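Local atomic coordinates of putative uncharacterized protein PH0242 (PDB entry 3VU1), a protein that belongs to the archaeal oligosaccharyltransferase AglB family of membrane proteins and is represented here by its C-terminal globular domain. Residues A[393-398]-A[447-452]; A[214-219]-A[246-251]; A[109-114]-A[120-125]. All blocks are in the same frame, centred on the assembly; numbering follows the deposited sequence.

Contact 1. Residues A[393-398]-A[447-452]; sequences ATFIYL and NAISSY
Phe395 places CG beside its backbone nitrogen (chi1 -75°), while Tyr452 places CG beside its carbonyl carbon (chi1 -160°). These rotations bring the two rings together between a strand and a helix. The motif is a helix packed on a beta-sheet, within the Peripheral 2 domain of the oligosaccharyltransferase family. Residues 393-398 are part of strand 385-401. Residues 447-452 bring in the first turn of helix 448-460. The axes of the two short segments come within 10.3 Å.

The aromatic pair is edge-to-face. Tyr452 turns its edge to the face of Phe395, with ring centroids 4.8 Å apart. The planes meet at 56°, so the pair is tilted and not a perpendicular T. Tyr452 CD2 sits 3.5 Å above the Phe395 plane, over the ring centre. The two side chains run in opposite senses as they pass.

Tyr452 OH is hydrogen-bonded to Asp418 of strand 412-431. Tyr397 OH bonds the same carboxylate oxygen, OD1, so one aspartate takes two tyrosine hydroxyls beside the aromatic pair. At the start of the helix, Glu369 receives bonds from Ile449 N and Ser450 OG.

Ile449 completes the apolar contact with both of its branches. Its CD1 meets Ala393 CB at 4.1 Å. Its CG2 meets the far end of the phenylalanine ring, 3.9 Å from Phe395 CZ. The backbone of the same isoleucine also reaches that ring: Ile449 O lies at the edge of Phe395, near the ring plane and 3.6 Å from CZ.

Contact 2. Residues A[214-219]-A[246-251]; sequences VKLAFG and IVYEFR
Tyr248 reaches from its strand to the last turn of a helix and hydrogen-bonds the carbonyl of Leu216. The arrangement is a helix packed on the face of a mixed beta-sheet, an alpha/beta layer. The distance from Tyr248 OH to Leu216 O is 2.5 Å. The hydroxyl is the donor. It meets a lone pair of the oxygen, in the carbonyl plane, with a C=O...donor angle of 126°. Leu216 O also lies in the plane of the tyrosine ring, at its edge. The bond thus gives the polar end of a buried tyrosine a partner in the helix backbone.

This is the tightly packed part of the contact. Both faces of the Tyr248 ring are covered. Leu216 CD2 makes a CH-pi contact with one face, 4.2 Å from the ring centroid and 22° off the ring normal. Ile246 CG2, from the same strand, lies 3.5 Å above the opposite face, toward the rim. Leu216 CB adds an apolar contact, 3.8 Å from Tyr248 CE1.

The contact is thinner at Ile246, which is partly exposed. Its CG1 stands beside the backbone nitrogen (chi1 -46°), and CD1 reaches the helix backbone, 3.5 Å from Leu216 O and 3.8 Å from Ala217 O. Gly219, the first residue to leave helical backbone angles, has positive phi and is exposed. At the other end of the strand segment, Arg251 and Glu249 are partly exposed and form their own salt bridge, NE to OE2 at 2.7 Å.

Strand 245-250 is an inner strand of the four-stranded sheet, between strands 86-90 and 236-242. Helix 212-218 packs on it. Ala217 and Tyr248 both touch Ile89 of strand 86-90, and Leu216 also touches Phe233 of helix 228-235.

Contact 3. Residues A[109-114]-A[120-125]; sequences RKEYNG and GRVTTI
Asn113 OD1 lies at the edge of the Arg121 guanidinium, near its plane. The amide and guanidinium planes are almost perpendicular, 86° apart. The bond from Arg121 NE to Asn113 OD1 is weak, at 3.3 Å and an N-H...O angle of 128°. Tyr112 O lies at a similar distance from NE, in an oblique position. Asn113 CB rests over one face of the Tyr112 ring, toward its rim, and that ring also stacks with Tyr102.

The contact closes a short surface loop between helix 109-113 and strand 125-130, and residues 120-125 belong to the Insert domain of the family. Arg121 swings CG to the side opposite its backbone nitrogen (chi1 -176°) and runs extended to NE across Asn113. Its CB passes 3.5 Å from Gly114 N.

The firmer link is between backbones. Val122 N donates to Glu111 O at 2.9 Å, and Arg121 CA makes a CA-H...O contact with the same oxygen at 3.6 Å. Glu111's carboxylate has partners elsewhere, Tyr205 and Lys207. Lys110 CE packs 3.8 Å from Gly120 CA, at a position whose backbone angles by themselves call for glycine.

Arg121 NE lies near Tyr112 O and Asn113 OD1 at the C-terminal side of the helix, where its positive charge would probably be favourable. The one firm hydrogen bond is between backbones, while the Arg121 side chain adds packing and a weak bond.

How the contacts relate
Contacts 1 and 2 are buried and each packs a helix on a strand. Contact 3 lies at the surface and joins a helix end to a loop. Their chemistry follows their place. Contact 1 is apolar and aromatic, with its tyrosine hydroxyl bonded outside the two segments. Contact 2 mixes ring packing with one hydroxyl-to-carbonyl bond. Contact 3 has its firm bond between backbones and a weak one from an arginine. No secondary element is shared among the three. Contacts 2 and 3 do touch, where Val214 CG2 meets Ile125 CD1 at 4.0 Å. Contact 1 stands apart, its nearest atoms about 14 Å from contact 2 and about 10 Å from contact 3.

Contact 1. Residues A[393-398]-A[447-452]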
loop_
_atom_site.group_PDB
_atom_site.type_symbol
_atom_site.label_atom_id
_atom_site.label_comp_id
_atom_site.label_asym_id
_atom_site.label_seq_id
_atom_site.Cartn_x
_atom_site.Cartn_y
_atom_site.Cartn_z
ATOM N N ALA A 393 -13.022 -6.062 15.982
ATOM C CA ALA A 393 -13.254 -4.625 16.068
ATOM C C ALA A 393 -12.167 -3.850 15.328
ATOM O O ALA A 393 -10.987 -4.270 15.330
ATOM C CB ALA A 393 -13.330 -4.171 17.527
ATOM N N THR A 394 -12.570 -2.728 14.710
ATOM C CA THR A 394 -11.624 -1.800 14.107
ATOM C C THR A 394 -12.018 -0.405 14.542
ATOM O O THR A 394 -13.138 0.028 14.277
ATOM C CB THR A 394 -11.602 -1.870 12.557
ATOM O OG1 THR A 394 -11.344 -3.206 12.121
ATOM C CG2 THR A 394 -10.502 -0.996 11.983
ATOM N N PHE A 395 -11.095 0.279 15.219
ATOM C CA PHE A 395 -11.239 1.692 15.557
ATOM C C PHE A 395 -10.329 2.535 14.670
ATOM O O PHE A 395 -9.095 2.399 14.701
ATOM C CB PHE A 395 -10.816 1.945 17.008
ATOM C CG PHE A 395 -11.807 1.492 18.033
ATOM C CD1 PHE A 395 -12.504 2.429 18.789
ATOM C CD2 PHE A 395 -12.025 0.141 18.269
ATOM C CE1 PHE A 395 -13.415 2.025 19.753
ATOM C CE2 PHE A 395 -12.944 -0.270 19.228
ATOM C CZ PHE A 395 -13.638 0.672 19.965
ATOM N N ILE A 396 -10.925 3.406 13.872
ATOM C CA ILE A 396 -10.138 4.387 13.151
ATOM C C ILE A 396 -10.382 5.696 13.866
ATOM O O ILE A 396 -11.550 6.125 14.029
ATOM C CB ILE A 396 -10.543 4.500 11.670
ATOM C CG1 ILE A 396 -9.997 3.302 10.895
ATOM C CG2 ILE A 396 -9.988 5.787 11.083
ATOM C CD1 ILE A 396 -10.599 3.104 9.506
ATOM N N TYR A 397 -9.295 6.327 14.298
ATOM C CA TYR A 397 -9.406 7.597 15.002
ATOM C C TYR A 397 -8.255 8.562 14.728
ATOM O O TYR A 397 -7.238 8.180 14.138
ATOM C CB TYR A 397 -9.525 7.337 16.499
ATOM C CG TYR A 397 -8.381 6.529 17.091
ATOM C CD1 TYR A 397 -7.326 7.168 17.753
ATOM C CD2 TYR A 397 -8.363 5.139 17.009
ATOM C CE1 TYR A 397 -6.290 6.455 18.322
ATOM C CE2 TYR A 397 -7.331 4.412 17.580
ATOM C CZ TYR A 397 -6.293 5.079 18.232
ATOM O OH TYR A 397 -5.262 4.381 18.815
ATOM N N LEU A 398 -8.433 9.811 15.154
ATOM C CA LEU A 398 -7.431 10.856 14.985
ATOM C C LEU A 398 -6.845 11.298 16.326
ATOM O O LEU A 398 -7.542 11.304 17.350
ATOM C CB LEU A 398 -8.039 12.061 14.271
ATOM C CG LEU A 398 -8.747 11.804 12.941
ATOM C CD1 LEU A 398 -9.085 13.123 12.238
ATOM C CD2 LEU A 398 -7.929 10.883 12.039
ATOM N N ASN A 447 -19.627 -3.922 26.756
ATOM C CA ASN A 447 -18.339 -3.247 27.039
ATOM C C ASN A 447 -17.140 -3.554 26.111
ATOM O O ASN A 447 -16.064 -2.964 26.296
ATOM C CB ASN A 447 -17.879 -3.493 28.486
ATOM C CG ASN A 447 -18.964 -3.232 29.495
ATOM O OD1 ASN A 447 -19.435 -2.100 29.637
ATOM N ND2 ASN A 447 -19.375 -4.285 30.208
ATOM N N ALA A 448 -17.294 -4.463 25.143
ATOM C CA ALA A 448 -16.200 -4.730 24.199
ATOM C C ALA A 448 -15.711 -3.439 23.499
ATOM O O ALA A 448 -14.516 -3.138 23.492
ATOM C CB ALA A 448 -16.603 -5.786 23.186
ATOM N N ILE A 449 -16.658 -2.676 22.965
ATOM C CA ILE A 449 -16.407 -1.425 22.286
ATOM C C ILE A 449 -16.152 -0.304 23.302
ATOM O O ILE A 449 -15.093 0.326 23.282
ATOM C CB ILE A 449 -17.601 -1.088 21.332
ATOM C CG1 ILE A 449 -17.791 -2.187 20.282
ATOM C CG2 ILE A 449 -17.457 0.274 20.665
ATOM C CD1 ILE A 449 -16.525 -2.663 19.581
ATOM N N SER A 450 -17.113 -0.069 24.197
ATOM C CA SER A 450 -17.044 1.034 25.169
ATOM C C SER A 450 -15.772 1.001 25.992
ATOM O O SER A 450 -15.170 2.039 26.287
ATOM C CB SER A 450 -18.229 0.966 26.116
ATOM O OG SER A 450 -19.416 1.282 25.422
ATOM N N SER A 451 -15.385 -0.209 26.378
ATOM C CA SER A 451 -14.165 -0.438 27.117
ATOM C C SER A 451 -12.969 0.225 26.413
ATOM O O SER A 451 -12.271 1.063 27.021
ATOM C CB SER A 451 -13.978 -1.935 27.242
ATOM O OG SER A 451 -12.644 -2.238 27.515
ATOM N N TYR A 452 -12.778 -0.119 25.124
ATOM C CA TYR A 452 -11.682 0.404 24.312
ATOM C C TYR A 452 -11.816 1.914 24.061
ATOM O O TYR A 452 -10.825 2.654 24.118
ATOM C CB TYR A 452 -11.559 -0.379 22.992
ATOM C CG TYR A 452 -10.201 -0.228 22.349
ATOM C CD1 TYR A 452 -9.085 -0.920 22.850
ATOM C CD2 TYR A 452 -10.014 0.653 21.262
ATOM C CE1 TYR A 452 -7.825 -0.750 22.293
ATOM C CE2 TYR A 452 -8.759 0.837 20.695
ATOM C CZ TYR A 452 -7.672 0.132 21.213
ATOM O OH TYR A 452 -6.443 0.296 20.644
#

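Contact 2. Residues A[214-219]-A[246-251]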
loop_
_atom_site.group_PDB
_atom_site.type_symbol
_atom_site.label_atom_id
_atom_site.label_comp_id
_atom_site.label_asym_id
_atom_site.label_seq_id
_atom_site.Cartn_x
_atom_site.Cartn_y
_atom_site.Cartn_z
ATOM N N VAL A 214 3.962 10.010 -4.116
ATOM C CA VAL A 214 5.023 10.490 -4.976
ATOM C C VAL A 214 5.866 9.315 -5.483
ATOM O O VAL A 214 6.175 9.261 -6.669
ATOM C CB VAL A 214 5.897 11.520 -4.231
ATOM C CG1 VAL A 214 7.214 11.707 -4.943
ATOM C CG2 VAL A 214 5.183 12.859 -4.118
ATOM N N LYS A 215 6.205 8.362 -4.604
ATOM C CA LYS A 215 6.982 7.192 -4.994
ATOM C C LYS A 215 6.246 6.345 -6.015
ATOM O O LYS A 215 6.816 5.982 -7.032
ATOM C CB LYS A 215 7.317 6.282 -3.802
ATOM C CG LYS A 215 8.148 6.849 -2.659
ATOM C CD LYS A 215 8.424 5.708 -1.662
ATOM C CE LYS A 215 9.015 6.191 -0.345
ATOM N NZ LYS A 215 8.063 6.922 0.554
ATOM N N LEU A 216 4.996 6.001 -5.728
ATOM C CA LEU A 216 4.258 5.042 -6.543
ATOM C C LEU A 216 3.603 5.650 -7.782
ATOM O O LEU A 216 3.380 4.941 -8.757
ATOM C CB LEU A 216 3.188 4.324 -5.715
ATOM C CG LEU A 216 3.622 3.463 -4.509
ATOM C CD1 LEU A 216 2.406 3.069 -3.679
ATOM C CD2 LEU A 216 4.430 2.230 -4.897
ATOM N N ALA A 217 3.270 6.941 -7.734
ATOM C CA ALA A 217 2.706 7.636 -8.900
ATOM C C ALA A 217 3.769 7.915 -9.973
ATOM O O ALA A 217 3.489 7.834 -11.166
ATOM C CB ALA A 217 2.035 8.943 -8.487
ATOM N N PHE A 218 4.983 8.239 -9.539
ATOM C CA PHE A 218 5.964 8.780 -10.440
ATOM C C PHE A 218 7.248 7.986 -10.458
ATOM O O PHE A 218 8.232 8.479 -10.948
ATOM C CB PHE A 218 6.240 10.229 -10.062
ATOM C CG PHE A 218 4.987 11.050 -9.901
ATOM C CD1 PHE A 218 4.666 11.624 -8.675
ATOM C CD2 PHE A 218 4.099 11.226 -10.977
ATOM C CE1 PHE A 218 3.488 12.367 -8.521
ATOM C CE2 PHE A 218 2.925 11.971 -10.828
ATOM C CZ PHE A 218 2.612 12.534 -9.594
ATOM N N GLY A 219 7.241 6.755 -9.952
ATOM C CA GLY A 219 8.483 6.007 -9.716
ATOM C C GLY A 219 9.653 6.864 -9.229
ATOM O O GLY A 219 10.688 6.925 -9.893
ATOM N N ILE A 246 -1.908 3.301 -12.500
ATOM C CA ILE A 246 -1.086 2.138 -12.228
ATOM C C ILE A 246 -1.827 1.252 -11.217
ATOM O O ILE A 246 -2.229 1.721 -10.142
ATOM C CB ILE A 246 0.304 2.543 -11.669
ATOM C CG1 ILE A 246 0.917 3.697 -12.517
ATOM C CG2 ILE A 246 1.189 1.309 -11.584
ATOM C CD1 ILE A 246 2.205 4.350 -12.029
ATOM N N VAL A 247 -2.012 -0.022 -11.562
ATOM C CA VAL A 247 -2.557 -1.019 -10.631
ATOM C C VAL A 247 -1.429 -1.765 -9.939
ATOM O O VAL A 247 -0.659 -2.463 -10.596
ATOM C CB VAL A 247 -3.419 -2.053 -11.395
ATOM C CG1 VAL A 247 -4.001 -3.120 -10.467
ATOM C CG2 VAL A 247 -4.514 -1.338 -12.152
ATOM N N TYR A 248 -1.340 -1.633 -8.622
ATOM C CA TYR A 248 -0.335 -2.350 -7.823
ATOM C C TYR A 248 -0.953 -3.512 -7.095
ATOM O O TYR A 248 -2.000 -3.360 -6.483
ATOM C CB TYR A 248 0.249 -1.423 -6.810
ATOM C CG TYR A 248 1.198 -0.400 -7.388
ATOM C CD1 TYR A 248 0.769 0.896 -7.646
ATOM C CD2 TYR A 248 2.546 -0.732 -7.680
ATOM C CE1 TYR A 248 1.641 1.849 -8.143
ATOM C CE2 TYR A 248 3.427 0.201 -8.212
ATOM C CZ TYR A 248 2.974 1.492 -8.419
ATOM O OH TYR A 248 3.821 2.447 -8.919
ATOM N N GLU A 249 -0.337 -4.689 -7.181
ATOM C CA GLU A 249 -0.736 -5.821 -6.340
ATOM C C GLU A 249 -0.094 -5.616 -4.976
ATOM O O GLU A 249 1.075 -5.177 -4.875
ATOM C CB GLU A 249 -0.270 -7.126 -6.934
ATOM C CG GLU A 249 -0.342 -8.324 -6.013
ATOM C CD GLU A 249 0.267 -9.583 -6.646
ATOM O OE1 GLU A 249 0.062 -9.817 -7.851
ATOM O OE2 GLU A 249 0.947 -10.367 -5.944
ATOM N N PHE A 250 -0.871 -5.871 -3.925
ATOM C CA PHE A 250 -0.365 -5.728 -2.576
ATOM C C PHE A 250 0.099 -7.070 -2.086
ATOM O O PHE A 250 -0.645 -8.054 -2.161
ATOM C CB PHE A 250 -1.430 -5.173 -1.656
ATOM C CG PHE A 250 -1.008 -5.050 -0.215
ATOM C CD1 PHE A 250 0.008 -4.164 0.165
ATOM C CD2 PHE A 250 -1.669 -5.790 0.782
ATOM C CE1 PHE A 250 0.360 -4.030 1.502
ATOM C CE2 PHE A 250 -1.303 -5.671 2.111
ATOM C CZ PHE A 250 -0.303 -4.783 2.471
ATOM N N ARG A 251 1.348 -7.099 -1.614
ATOM C CA ARG A 251 1.906 -8.266 -0.962
ATOM C C ARG A 251 2.391 -7.810 0.375
ATOM O O ARG A 251 3.432 -7.142 0.473
ATOM C CB ARG A 251 3.052 -8.817 -1.771
ATOM C CG ARG A 251 2.632 -9.372 -3.112
ATOM C CD ARG A 251 3.850 -9.525 -3.980
ATOM N NE ARG A 251 3.548 -10.259 -5.196
ATOM C CZ ARG A 251 4.436 -10.506 -6.154
ATOM N NH1 ARG A 251 5.694 -10.096 -6.029
ATOM N NH2 ARG A 251 4.066 -11.198 -7.214
#

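Contact 3. Residues A[109-114]-A[120-125]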
loop_
_atom_site.group_PDB
_atom_site.type_symbol
_atom_site.label_atom_id
_atom_site.label_comp_id
_atom_site.label_asym_id
_atom_site.label_seq_id
_atom_site.Cartn_x
_atom_site.Cartn_y
_atom_site.Cartn_z
ATOM N N ARG A 109 -4.084 22.165 9.201
ATOM C CA ARG A 109 -5.294 22.738 8.639
ATOM C C ARG A 109 -4.985 24.006 7.861
ATOM O O ARG A 109 -5.526 24.218 6.771
ATOM C CB ARG A 109 -6.300 23.035 9.739
ATOM C CG ARG A 109 -7.659 23.451 9.223
ATOM C CD ARG A 109 -8.740 22.993 10.170
ATOM N NE ARG A 109 -9.879 23.885 10.073
ATOM C CZ ARG A 109 -10.549 24.342 11.120
ATOM N NH1 ARG A 109 -11.563 25.169 10.940
ATOM N NH2 ARG A 109 -10.189 23.988 12.347
ATOM N N LYS A 110 -4.101 24.825 8.428
ATOM C CA LYS A 110 -3.678 26.076 7.808
ATOM C C LYS A 110 -3.041 25.814 6.457
ATOM O O LYS A 110 -3.397 26.457 5.461
ATOM C CB LYS A 110 -2.690 26.818 8.696
ATOM C CG LYS A 110 -2.140 28.055 8.038
ATOM C CD LYS A 110 -1.402 28.942 9.023
ATOM C CE LYS A 110 -0.802 30.111 8.262
ATOM N NZ LYS A 110 0.133 30.897 9.100
ATOM N N GLU A 111 -2.111 24.860 6.418
ATOM C CA GLU A 111 -1.469 24.499 5.161
ATOM C C GLU A 111 -2.460 23.923 4.122
ATOM O O GLU A 111 -2.339 24.179 2.910
ATOM C CB GLU A 111 -0.337 23.536 5.430
ATOM C CG GLU A 111 0.748 24.148 6.272
ATOM C CD GLU A 111 1.721 23.115 6.794
ATOM O OE1 GLU A 111 1.277 22.079 7.351
ATOM O OE2 GLU A 111 2.938 23.335 6.632
ATOM N N TYR A 112 -3.442 23.174 4.615
ATOM C CA TYR A 112 -4.412 22.524 3.765
ATOM C C TYR A 112 -5.250 23.529 2.949
ATOM O O TYR A 112 -5.466 23.336 1.759
ATOM C CB TYR A 112 -5.281 21.576 4.598
ATOM C CG TYR A 112 -6.612 21.280 3.996
ATOM C CD1 TYR A 112 -6.722 20.591 2.785
ATOM C CD2 TYR A 112 -7.777 21.703 4.621
ATOM C CE1 TYR A 112 -7.964 20.345 2.204
ATOM C CE2 TYR A 112 -9.028 21.447 4.065
ATOM C CZ TYR A 112 -9.127 20.772 2.854
ATOM O OH TYR A 112 -10.386 20.516 2.306
ATOM N N ASN A 113 -5.716 24.604 3.575
ATOM C CA ASN A 113 -6.629 25.506 2.883
ATOM C C ASN A 113 -6.690 26.913 3.444
ATOM O O ASN A 113 -7.651 27.624 3.215
ATOM C CB ASN A 113 -8.037 24.912 2.851
ATOM C CG ASN A 113 -8.896 25.519 1.764
ATOM O OD1 ASN A 113 -8.411 25.943 0.696
ATOM N ND2 ASN A 113 -10.181 25.560 2.024
ATOM N N GLY A 114 -5.664 27.314 4.182
ATOM C CA GLY A 114 -5.636 28.636 4.774
ATOM C C GLY A 114 -6.151 28.639 6.189
ATOM O O GLY A 114 -6.959 27.778 6.570
ATOM N N GLY A 120 -2.212 31.448 4.069
ATOM C CA GLY A 120 -1.296 30.405 4.483
ATOM C C GLY A 120 -1.389 29.085 3.754
ATOM O O GLY A 120 -0.545 28.216 3.971
ATOM N N ARG A 121 -2.398 28.913 2.897
ATOM C CA ARG A 121 -2.554 27.671 2.125
ATOM C C ARG A 121 -1.322 27.380 1.280
ATOM O O ARG A 121 -0.636 28.269 0.818
ATOM C CB ARG A 121 -3.782 27.709 1.228
ATOM C CG ARG A 121 -4.033 26.401 0.497
ATOM C CD ARG A 121 -5.162 26.549 -0.506
ATOM N NE ARG A 121 -5.652 25.248 -0.937
ATOM C CZ ARG A 121 -5.208 24.571 -2.003
ATOM N NH1 ARG A 121 -4.273 25.087 -2.787
ATOM N NH2 ARG A 121 -5.720 23.362 -2.288
ATOM N N VAL A 122 -1.081 26.103 1.074
ATOM C CA VAL A 122 0.149 25.595 0.502
ATOM C C VAL A 122 -0.219 24.665 -0.665
ATOM O O VAL A 122 -1.220 23.936 -0.606
ATOM C CB VAL A 122 0.916 24.873 1.641
ATOM C CG1 VAL A 122 1.601 23.605 1.190
ATOM C CG2 VAL A 122 1.869 25.833 2.354
ATOM N N THR A 123 0.546 24.705 -1.745
ATOM C CA THR A 123 0.322 23.741 -2.819
ATOM C C THR A 123 1.167 22.513 -2.571
ATOM O O THR A 123 2.396 22.605 -2.630
ATOM C CB THR A 123 0.668 24.328 -4.199
ATOM O OG1 THR A 123 -0.179 25.453 -4.431
ATOM C CG2 THR A 123 0.418 23.282 -5.314
ATOM N N THR A 124 0.542 21.371 -2.294
ATOM C CA THR A 124 1.348 20.202 -1.918
ATOM C C THR A 124 2.112 19.537 -3.075
ATOM O O THR A 124 3.246 19.070 -2.884
ATOM C CB THR A 124 0.557 19.157 -1.111
ATOM O OG1 THR A 124 -0.635 18.808 -1.827
ATOM C CG2 THR A 124 0.198 19.721 0.291
ATOM N N ILE A 125 1.491 19.513 -4.260
ATOM C CA ILE A 125 2.047 18.877 -5.454
ATOM C C ILE A 125 1.621 19.609 -6.730
ATOM O O ILE A 125 0.455 19.824 -6.977
ATOM C CB ILE A 125 1.658 17.377 -5.587
ATOM C CG1 ILE A 125 1.881 16.644 -4.281
ATOM C CG2 ILE A 125 2.481 16.699 -6.686
ATOM C CD1 ILE A 125 1.943 15.147 -4.439
#